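Local coordinates for prolyl oligopeptidase (Galerina marginata, PDB 5N4B), which cleaves peptide bonds after proline and closes the released peptide into a macrocycle during biosynthesis of the amanitin toxins, at residues Gly167-Ile172 with Arg230-Ala235; Tyr217-Ala222 with Thr244-Asp249. The protein carries 1 engineered substitution. All coordinates share one frame; numbering follows the deposited sequence.

Interaction 1 (Gly167-Ile172 with Arg230-Ala235); sequences GDYSTI and RSDRNA
Asp168, in the turn just ahead of strand 170-176, forms a salt bridge with Arg230, and the evidence lies in both distance and planarity. Its OD1 stands 2.9 Å from Arg230 NH2 with an N-H...O angle of 155°, and the nitrogen arrives on the syn side of that oxygen. The carboxylate and guanidinium planes are only 28° apart, and Asp168 OD1 lies close to the guanidinium plane, so the acid meets the flat group at its edge. Arg230 NE adds weak bonds to both carboxylate oxygens, each 3.2 Å long, so the arginine presents its NE side to the acid. What carries the guanidinium across is the arginine chain, with CG anti to the backbone N (chi1 -164°) and extended from CG to NE. Arg230 NH2 also donates to the carbonyl of Gly661, beside the catalytic Asp662, while the backbone of Gly167 is hydrogen-bonded to that of the catalytic His699.

Tyr169, next along, sends its ring past the side chain of Asp232 in the opposite direction. Its OH is modelled 2.6 Å from Asp232 OD1, but the bond is weak and the exact place of the hydroxyl doubtful. A water 3.0 Å from Tyr169 OH donates to Ser231 O at 3.2 Å, bridging side chain and backbone. The stronger partner of Asp232 is Lys202, salt-bridged through OD2; the same lysine makes a cation-pi contact with the Tyr169 ring and takes the carbonyl of Asp168 as acceptor. This polar cluster joins loops of two neighbouring propeller blades at the interface with the catalytic domain, as the bonds to Gly661 and His699 show, in the closed form of the enzyme and beside the His-Asp pair of its charge relay system.

Interaction 2 (Tyr217-Ala222 with Thr244-Asp249); sequences YQRYPA and TTQEED
Tyr217 OH is gripped from two directions: it donates to Asp249 OD2 at 2.5 Å and accepts from Gln246 NE2 at 3.0 Å. The two partners come from the loop that joins strand 236-241 to strand 250-254, the third and fourth strands of a four-stranded antiparallel propeller blade, whereas the tyrosine sits on the second strand, 214-219. The contact therefore reaches over the third strand, where Cys238 and His240 touch the tyrosine side chain.

The carboxylate approaches the ring at its edge, near the ring plane, but is itself turned 70° from that plane; Asp249 OD2 uses its anti lone pair, directed away from OD1. His240 ND1 is hydrogen-bonded to OD1, so both carboxylate oxygens have partners. The hydrogen bond from Gln246 NE2 to Tyr217 OH is nearly straight, 165° at the hydrogen, and the hydroxyl oxygen lies close to the amide plane. Gln246 reaches it with CG anti to the backbone N (chi1 -171°) and an extended chain, while OE1 accepts from the backbone N of Lys199 in the neighbouring blade. That second bond fixes the rotation of the amide and is evidence that NE2, not OE1, faces the tyrosine. A short 3-10 turn, with Asp249 N bonded to Gln246 O, brings the two loop side chains together.

Arg219 reaches toward Gln246 from the opposite direction, its NH1 3.5 Å from Gln246 NE2 in a packing contact, with the guanidinium oblique to the amide. The chain bends at chi3, and the guanidinium turns back on its own strand end: Arg219 NE and NH2 both donate to Tyr220 O, from the same face of that carbonyl.

Overall arrangement
Interactions 1 and 2 have centres about 12 Å apart, on one side of the chain's centre and within the N-terminal beta-propeller. Their segments alternate along the chain: 167-172, 217-222, 230-235, then 244-249. Interaction 1 joins the blade of strand 170-176 to the loop between strands 214-219 and 236-241, near the active site; interaction 2 ties together the next blade, which owns that loop. They touch directly where the loop leaves and re-enters the blade, Arg233 O lying 3.1 Å from Pro221 CD and Ala235 CB 3.4 Å from Gln218 OE1. The loop that meets the catalytic domain thus packs against the end of the same strand that carries interaction 2.

Interaction 1 (Gly167-Ile172 with Arg230-Ala235)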
ATOM      1  N   GLY A 167      -1.403  -2.049 -19.686  1.00 18.13           N
ATOM      2  CA  GLY A 167      -2.463  -1.054 -19.554  1.00 17.91           C
ATOM      3  C   GLY A 167      -2.284  -0.092 -18.392  1.00 18.63           C
ATOM      4  O   GLY A 167      -1.693  -0.442 -17.371  1.00 19.16           O
ATOM      5  N   ASP A 168      -2.801   1.126 -18.552  1.00 17.20           N
ATOM      6  CA  ASP A 168      -2.693   2.163 -17.525  1.00 17.62           C
ATOM      7  C   ASP A 168      -4.000   2.428 -16.765  1.00 16.33           C
ATOM      8  O   ASP A 168      -3.995   3.238 -15.832  1.00 17.23           O
ATOM      9  CB  ASP A 168      -2.231   3.473 -18.164  1.00 18.96           C
ATOM     10  CG  ASP A 168      -0.739   3.555 -18.339  1.00 21.21           C
ATOM     11  OD1 ASP A 168       0.017   2.882 -17.614  1.00 27.10           O
ATOM     12  OD2 ASP A 168      -0.362   4.241 -19.317  1.00 25.47           O
ATOM     13  N   TYR A 169      -5.104   1.798 -17.153  1.00 15.20           N
ATOM     14  CA  TYR A 169      -6.411   1.919 -16.527  1.00 15.45           C
ATOM     15  C   TYR A 169      -7.007   0.522 -16.367  1.00 16.02           C
ATOM     16  O   TYR A 169      -6.555  -0.448 -16.974  1.00 19.36           O
ATOM     17  CB  TYR A 169      -7.389   2.780 -17.383  1.00 16.56           C
ATOM     18  CG  TYR A 169      -6.828   4.175 -17.622  1.00 17.55           C
ATOM     19  CD1 TYR A 169      -7.065   5.209 -16.740  1.00 17.10           C
ATOM     20  CD2 TYR A 169      -6.029   4.419 -18.704  1.00 18.84           C
ATOM     21  CE1 TYR A 169      -6.501   6.466 -16.929  1.00 15.96           C
ATOM     22  CE2 TYR A 169      -5.495   5.697 -18.937  1.00 18.24           C
ATOM     23  CZ  TYR A 169      -5.720   6.692 -18.021  1.00 18.02           C
ATOM     24  OH  TYR A 169      -5.146   7.944 -18.245  1.00 22.30           O
ATOM     25  N   SER A 170      -8.042   0.424 -15.571  1.00 14.68           N
ATOM     26  CA  SER A 170      -8.798  -0.806 -15.416  1.00 13.83           C
ATOM     27  C   SER A 170     -10.166  -0.684 -16.063  1.00 15.06           C
ATOM     28  O   SER A 170     -10.649   0.409 -16.371  1.00 15.73           O
ATOM     29  CB  SER A 170      -8.998  -1.162 -13.941  1.00 15.71           C
ATOM     30  OG  SER A 170      -7.740  -1.288 -13.290  1.00 17.78           O
ATOM     31  N   THR A 171     -10.802  -1.824 -16.288  1.00 14.29           N
ATOM     32  CA  THR A 171     -12.137  -1.926 -16.866  1.00 12.94           C
ATOM     33  C   THR A 171     -13.011  -2.692 -15.894  1.00 14.22           C
ATOM     34  O   THR A 171     -12.615  -3.752 -15.381  1.00 13.92           O
ATOM     35  CB  THR A 171     -12.104  -2.636 -18.232  1.00 15.11           C
ATOM     36  OG1 THR A 171     -11.192  -1.911 -19.076  1.00 19.62           O
ATOM     37  CG2 THR A 171     -13.456  -2.717 -18.826  1.00 16.81           C
ATOM     38  N   ILE A 172     -14.183  -2.147 -15.602  1.00 12.85           N
ATOM     39  CA  ILE A 172     -15.116  -2.775 -14.670  1.00 12.46           C
ATOM     40  C   ILE A 172     -16.132  -3.545 -15.481  1.00 14.79           C
ATOM     41  O   ILE A 172     -16.748  -3.015 -16.425  1.00 15.39           O
ATOM     42  CB  ILE A 172     -15.812  -1.760 -13.760  1.00 12.85           C
ATOM     43  CG1 ILE A 172     -14.789  -0.931 -12.980  1.00 12.09           C
ATOM     44  CG2 ILE A 172     -16.728  -2.520 -12.812  1.00 13.70           C
ATOM     45  CD1 ILE A 172     -15.457   0.261 -12.252  1.00 12.61           C
ATOM     46  N   ARG A 230       1.380  10.177 -20.795  1.00 29.44           N
ATOM     47  CA  ARG A 230       1.032   9.236 -19.753  1.00 26.16           C
ATOM     48  C   ARG A 230       0.711  10.047 -18.514  1.00 27.05           C
ATOM     49  O   ARG A 230       1.570  10.405 -17.706  1.00 30.12           O
ATOM     50  CB  ARG A 230       2.167   8.265 -19.524  1.00 29.50           C
ATOM     51  CG  ARG A 230       1.730   7.097 -18.771  1.00 23.49           C
ATOM     52  CD  ARG A 230       2.886   6.156 -18.480  1.00 25.27           C
ATOM     53  NE  ARG A 230       2.461   4.894 -17.933  1.00 22.75           N
ATOM     54  CZ  ARG A 230       3.295   4.002 -17.378  1.00 23.42           C
ATOM     55  NH1 ARG A 230       4.592   4.266 -17.320  1.00 25.31           N
ATOM     56  NH2 ARG A 230       2.836   2.862 -16.898  1.00 23.05           N
ATOM     57  N   SER A 231      -0.558  10.401 -18.386  1.00 25.85           N
ATOM     58  CA  SER A 231      -0.942  11.260 -17.295  1.00 25.72           C
ATOM     59  C   SER A 231      -2.436  11.114 -17.125  1.00 27.83           C
ATOM     60  O   SER A 231      -3.183  10.766 -18.060  1.00 28.35           O
ATOM     61  CB  SER A 231      -0.534  12.718 -17.505  1.00 40.59           C
ATOM     62  OG  SER A 231      -1.532  13.422 -18.187  1.00 45.06           O
ATOM     63  N   ASP A 232      -2.839  11.278 -15.883  1.00 21.25           N
ATOM     64  CA  ASP A 232      -4.215  11.102 -15.492  1.00 19.32           C
ATOM     65  C   ASP A 232      -4.715  12.457 -15.032  1.00 20.30           C
ATOM     66  O   ASP A 232      -4.368  12.915 -13.935  1.00 21.41           O
ATOM     67  CB  ASP A 232      -4.294  10.048 -14.390  1.00 19.09           C
ATOM     68  CG  ASP A 232      -3.729   8.718 -14.821  1.00 18.41           C
ATOM     69  OD1 ASP A 232      -3.979   8.275 -15.967  1.00 22.72           O
ATOM     70  OD2 ASP A 232      -3.013   8.123 -13.976  1.00 19.34           O
ATOM     71  N   ARG A 233      -5.525  13.093 -15.862  1.00 19.71           N
ATOM     72  CA  ARG A 233      -6.063  14.416 -15.570  1.00 19.60           C
ATOM     73  C   ARG A 233      -7.541  14.434 -15.923  1.00 18.18           C
ATOM     74  O   ARG A 233      -8.040  13.624 -16.707  1.00 19.63           O
ATOM     75  CB  ARG A 233      -5.319  15.528 -16.315  1.00 25.40           C
ATOM     76  CG  ARG A 233      -3.893  15.686 -15.911  1.00 32.64           C
ATOM     77  CD  ARG A 233      -3.807  16.308 -14.531  1.00 50.02           C
ATOM     78  NE  ARG A 233      -2.430  16.635 -14.158  1.00 56.87           N
ATOM     79  CZ  ARG A 233      -1.585  15.806 -13.551  1.00 61.03           C
ATOM     80  NH1 ARG A 233      -1.942  14.561 -13.221  1.00 63.50           N
ATOM     81  NH2 ARG A 233      -0.361  16.237 -13.279  1.00 57.31           N
ATOM     82  N   ASN A 234      -8.247  15.419 -15.366  1.00 20.39           N
ATOM     83  CA  ASN A 234      -9.656  15.618 -15.669  1.00 19.78           C
ATOM     84  C   ASN A 234     -10.494  14.396 -15.288  1.00 19.71           C
ATOM     85  O   ASN A 234     -11.428  13.995 -15.993  1.00 19.64           O
ATOM     86  CB  ASN A 234      -9.873  16.019 -17.140  1.00 21.29           C
ATOM     87  CG  ASN A 234      -9.249  17.350 -17.464  1.00 28.52           C
ATOM     88  OD1 ASN A 234      -9.789  18.433 -17.124  1.00 30.40           O
ATOM     89  ND2 ASN A 234      -8.107  17.292 -18.050  1.00 27.82           N
ATOM     90  N   ALA A 235     -10.238  13.906 -14.075  1.00 16.77           N
ATOM     91  CA  ALA A 235     -11.053  12.832 -13.505  1.00 15.99           C
ATOM     92  C   ALA A 235     -12.510  13.230 -13.406  1.00 17.19           C
ATOM     93  O   ALA A 235     -12.873  14.405 -13.196  1.00 18.26           O
ATOM     94  CB  ALA A 235     -10.566  12.474 -12.109  1.00 17.11           C
TER
HETATM   95  O   HOH W   1      -2.458   7.993 -19.531  1.00 22.05           O

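Interaction 2 (Tyr217-Ala222 with Thr244-Asp249)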
ATOM      1  N   TYR A 217     -18.002   5.256  -9.735  1.00 13.49           N
ATOM      2  CA  TYR A 217     -16.612   4.945 -10.045  1.00 11.59           C
ATOM      3  C   TYR A 217     -15.966   6.180 -10.666  1.00 13.39           C
ATOM      4  O   TYR A 217     -16.624   6.966 -11.352  1.00 13.28           O
ATOM      5  CB  TYR A 217     -16.537   3.754 -11.004  1.00 12.87           C
ATOM      6  CG  TYR A 217     -17.006   4.075 -12.395  1.00 13.32           C
ATOM      7  CD1 TYR A 217     -18.366   4.165 -12.713  1.00 14.99           C
ATOM      8  CD2 TYR A 217     -16.096   4.396 -13.360  1.00 14.83           C
ATOM      9  CE1 TYR A 217     -18.774   4.527 -13.972  1.00 14.26           C
ATOM     10  CE2 TYR A 217     -16.501   4.781 -14.626  1.00 15.31           C
ATOM     11  CZ  TYR A 217     -17.836   4.867 -14.921  1.00 15.03           C
ATOM     12  OH  TYR A 217     -18.242   5.275 -16.198  1.00 17.40           O
ATOM     13  N   GLN A 218     -14.663   6.330 -10.437  1.00 12.67           N
ATOM     14  CA  GLN A 218     -13.898   7.419 -11.028  1.00 12.59           C
ATOM     15  C   GLN A 218     -13.300   6.967 -12.351  1.00 13.64           C
ATOM     16  O   GLN A 218     -12.687   5.896 -12.446  1.00 15.41           O
ATOM     17  CB  GLN A 218     -12.799   7.889 -10.104  1.00 11.68           C
ATOM     18  CG  GLN A 218     -11.975   9.021 -10.738  1.00 12.91           C
ATOM     19  CD  GLN A 218     -11.094   9.655  -9.718  1.00 14.40           C
ATOM     20  OE1 GLN A 218     -11.349  10.770  -9.290  1.00 14.43           O
ATOM     21  NE2 GLN A 218     -10.084   8.929  -9.248  1.00 15.10           N
ATOM     22  N   ARG A 219     -13.455   7.786 -13.364  1.00 14.37           N
ATOM     23  CA  ARG A 219     -12.792   7.491 -14.614  1.00 17.70           C
ATOM     24  C   ARG A 219     -12.137   8.725 -15.215  1.00 17.23           C
ATOM     25  O   ARG A 219     -12.316   9.858 -14.772  1.00 19.11           O
ATOM     26  CB  ARG A 219     -13.707   6.873 -15.631  1.00 20.87           C
ATOM     27  CG  ARG A 219     -14.844   7.810 -15.908  1.00 20.10           C
ATOM     28  CD  ARG A 219     -15.414   7.588 -17.258  1.00 25.35           C
ATOM     29  NE  ARG A 219     -14.483   7.868 -18.351  1.00 23.84           N
ATOM     30  CZ  ARG A 219     -14.827   7.758 -19.618  1.00 26.96           C
ATOM     31  NH1 ARG A 219     -16.065   7.378 -19.933  1.00 29.47           N
ATOM     32  NH2 ARG A 219     -13.928   8.029 -20.537  1.00 22.00           N
ATOM     33  N   TYR A 220     -11.344   8.466 -16.201  1.00 16.25           N
ATOM     34  CA  TYR A 220     -10.555   9.461 -16.895  1.00 17.25           C
ATOM     35  C   TYR A 220     -10.971   9.583 -18.346  1.00 18.11           C
ATOM     36  O   TYR A 220     -11.678   8.710 -18.856  1.00 19.74           O
ATOM     37  CB  TYR A 220      -9.086   9.110 -16.770  1.00 18.69           C
ATOM     38  CG  TYR A 220      -8.592   9.409 -15.379  1.00 16.32           C
ATOM     39  CD1 TYR A 220      -8.086  10.669 -15.065  1.00 17.99           C
ATOM     40  CD2 TYR A 220      -8.719   8.486 -14.354  1.00 15.18           C
ATOM     41  CE1 TYR A 220      -7.637  10.975 -13.797  1.00 17.18           C
ATOM     42  CE2 TYR A 220      -8.286   8.805 -13.076  1.00 16.19           C
ATOM     43  CZ  TYR A 220      -7.755  10.040 -12.819  1.00 16.51           C
ATOM     44  OH  TYR A 220      -7.337  10.320 -11.512  1.00 17.14           O
ATOM     45  N   PRO A 221     -10.548  10.636 -19.045  1.00 19.50           N
ATOM     46  CA  PRO A 221     -10.904  10.753 -20.454  1.00 21.97           C
ATOM     47  C   PRO A 221     -10.339   9.598 -21.244  1.00 22.32           C
ATOM     48  O   PRO A 221      -9.223   9.130 -20.971  1.00 23.52           O
ATOM     49  CB  PRO A 221     -10.267  12.079 -20.870  1.00 24.28           C
ATOM     50  CG  PRO A 221     -10.215  12.885 -19.570  1.00 23.50           C
ATOM     51  CD  PRO A 221      -9.908  11.852 -18.519  1.00 19.97           C
ATOM     52  N   ALA A 222     -11.124   9.151 -22.231  1.00 24.77           N
ATOM     53  CA  ALA A 222     -10.633   8.128 -23.147  1.00 23.57           C
ATOM     54  C   ALA A 222      -9.483   8.722 -23.934  1.00 28.59           C
ATOM     55  O   ALA A 222      -9.474   9.916 -24.225  1.00 32.84           O
ATOM     56  CB  ALA A 222     -11.753   7.686 -24.095  1.00 28.17           C
ATOM     57  N   THR A 244     -26.447  -1.569 -18.842  1.00 26.79           N
ATOM     58  CA  THR A 244     -26.307  -0.537 -19.860  1.00 23.34           C
ATOM     59  C   THR A 244     -24.853  -0.506 -20.300  1.00 26.03           C
ATOM     60  O   THR A 244     -23.972  -1.044 -19.629  1.00 25.12           O
ATOM     61  CB  THR A 244     -26.691   0.882 -19.371  1.00 25.72           C
ATOM     62  OG1 THR A 244     -25.764   1.318 -18.340  1.00 25.02           O
ATOM     63  CG2 THR A 244     -28.077   0.948 -18.848  1.00 30.57           C
ATOM     64  N   THR A 245     -24.624   0.143 -21.442  1.00 29.07           N
ATOM     65  CA  THR A 245     -23.275   0.447 -21.890  1.00 27.09           C
ATOM     66  C   THR A 245     -22.807   1.764 -21.255  1.00 27.64           C
ATOM     67  O   THR A 245     -23.594   2.586 -20.772  1.00 25.33           O
ATOM     68  CB  THR A 245     -23.213   0.622 -23.425  1.00 31.02           C
ATOM     69  OG1 THR A 245     -23.831   1.851 -23.787  1.00 39.23           O
ATOM     70  CG2 THR A 245     -23.894  -0.463 -24.184  1.00 38.62           C
ATOM     71  N   GLN A 246     -21.498   1.979 -21.291  1.00 24.59           N
ATOM     72  CA  GLN A 246     -20.906   3.140 -20.636  1.00 20.40           C
ATOM     73  C   GLN A 246     -21.351   4.458 -21.254  1.00 22.80           C
ATOM     74  O   GLN A 246     -21.270   5.489 -20.580  1.00 23.57           O
ATOM     75  CB  GLN A 246     -19.377   2.996 -20.621  1.00 20.77           C
ATOM     76  CG  GLN A 246     -18.647   4.031 -19.767  1.00 20.70           C
ATOM     77  CD  GLN A 246     -17.183   3.745 -19.634  1.00 17.76           C
ATOM     78  OE1 GLN A 246     -16.554   3.108 -20.504  1.00 19.68           O
ATOM     79  NE2 GLN A 246     -16.614   4.181 -18.526  1.00 18.31           N
ATOM     80  N   GLU A 247     -21.827   4.427 -22.513  1.00 29.68           N
ATOM     81  CA  GLU A 247     -22.358   5.630 -23.137  1.00 32.11           C
ATOM     82  C   GLU A 247     -23.500   6.249 -22.328  1.00 31.27           C
ATOM     83  O   GLU A 247     -23.676   7.471 -22.340  1.00 32.63           O
ATOM     84  CB  GLU A 247     -22.744   5.305 -24.589  1.00 37.60           C
ATOM     85  CG  GLU A 247     -21.500   5.041 -25.521  1.00 52.03           C
ATOM     86  CD  GLU A 247     -20.935   3.596 -25.511  1.00 66.94           C
ATOM     87  OE1 GLU A 247     -21.033   2.910 -26.559  1.00 67.50           O
ATOM     88  OE2 GLU A 247     -20.354   3.153 -24.489  1.00 69.46           O
ATOM     89  N   GLU A 248     -24.222   5.449 -21.560  1.00 26.62           N
ATOM     90  CA  GLU A 248     -25.315   5.947 -20.735  1.00 27.06           C
ATOM     91  C   GLU A 248     -24.893   6.425 -19.339  1.00 25.15           C
ATOM     92  O   GLU A 248     -25.702   7.020 -18.623  1.00 25.69           O
ATOM     93  CB  GLU A 248     -26.383   4.860 -20.569  1.00 31.33           C
ATOM     94  CG  GLU A 248     -27.090   4.454 -21.888  1.00 41.91           C
ATOM     95  CD  GLU A 248     -28.335   3.604 -21.639  1.00 55.22           C
ATOM     96  OE1 GLU A 248     -29.158   3.988 -20.775  1.00 58.90           O
ATOM     97  OE2 GLU A 248     -28.496   2.555 -22.303  1.00 66.20           O
ATOM     98  N   ASP A 249     -23.629   6.250 -18.959  1.00 22.61           N
ATOM     99  CA  ASP A 249     -23.207   6.614 -17.613  1.00 21.78           C
ATOM    100  C   ASP A 249     -23.344   8.120 -17.367  1.00 25.43           C
ATOM    101  O   ASP A 249     -23.115   8.945 -18.257  1.00 28.69           O
ATOM    102  CB  ASP A 249     -21.748   6.180 -17.399  1.00 21.22           C
ATOM    103  CG  ASP A 249     -21.592   4.680 -17.224  1.00 21.69           C
ATOM    104  OD1 ASP A 249     -22.507   3.894 -17.535  1.00 21.02           O
ATOM    105  OD2 ASP A 249     -20.483   4.267 -16.807  1.00 20.78           O
TER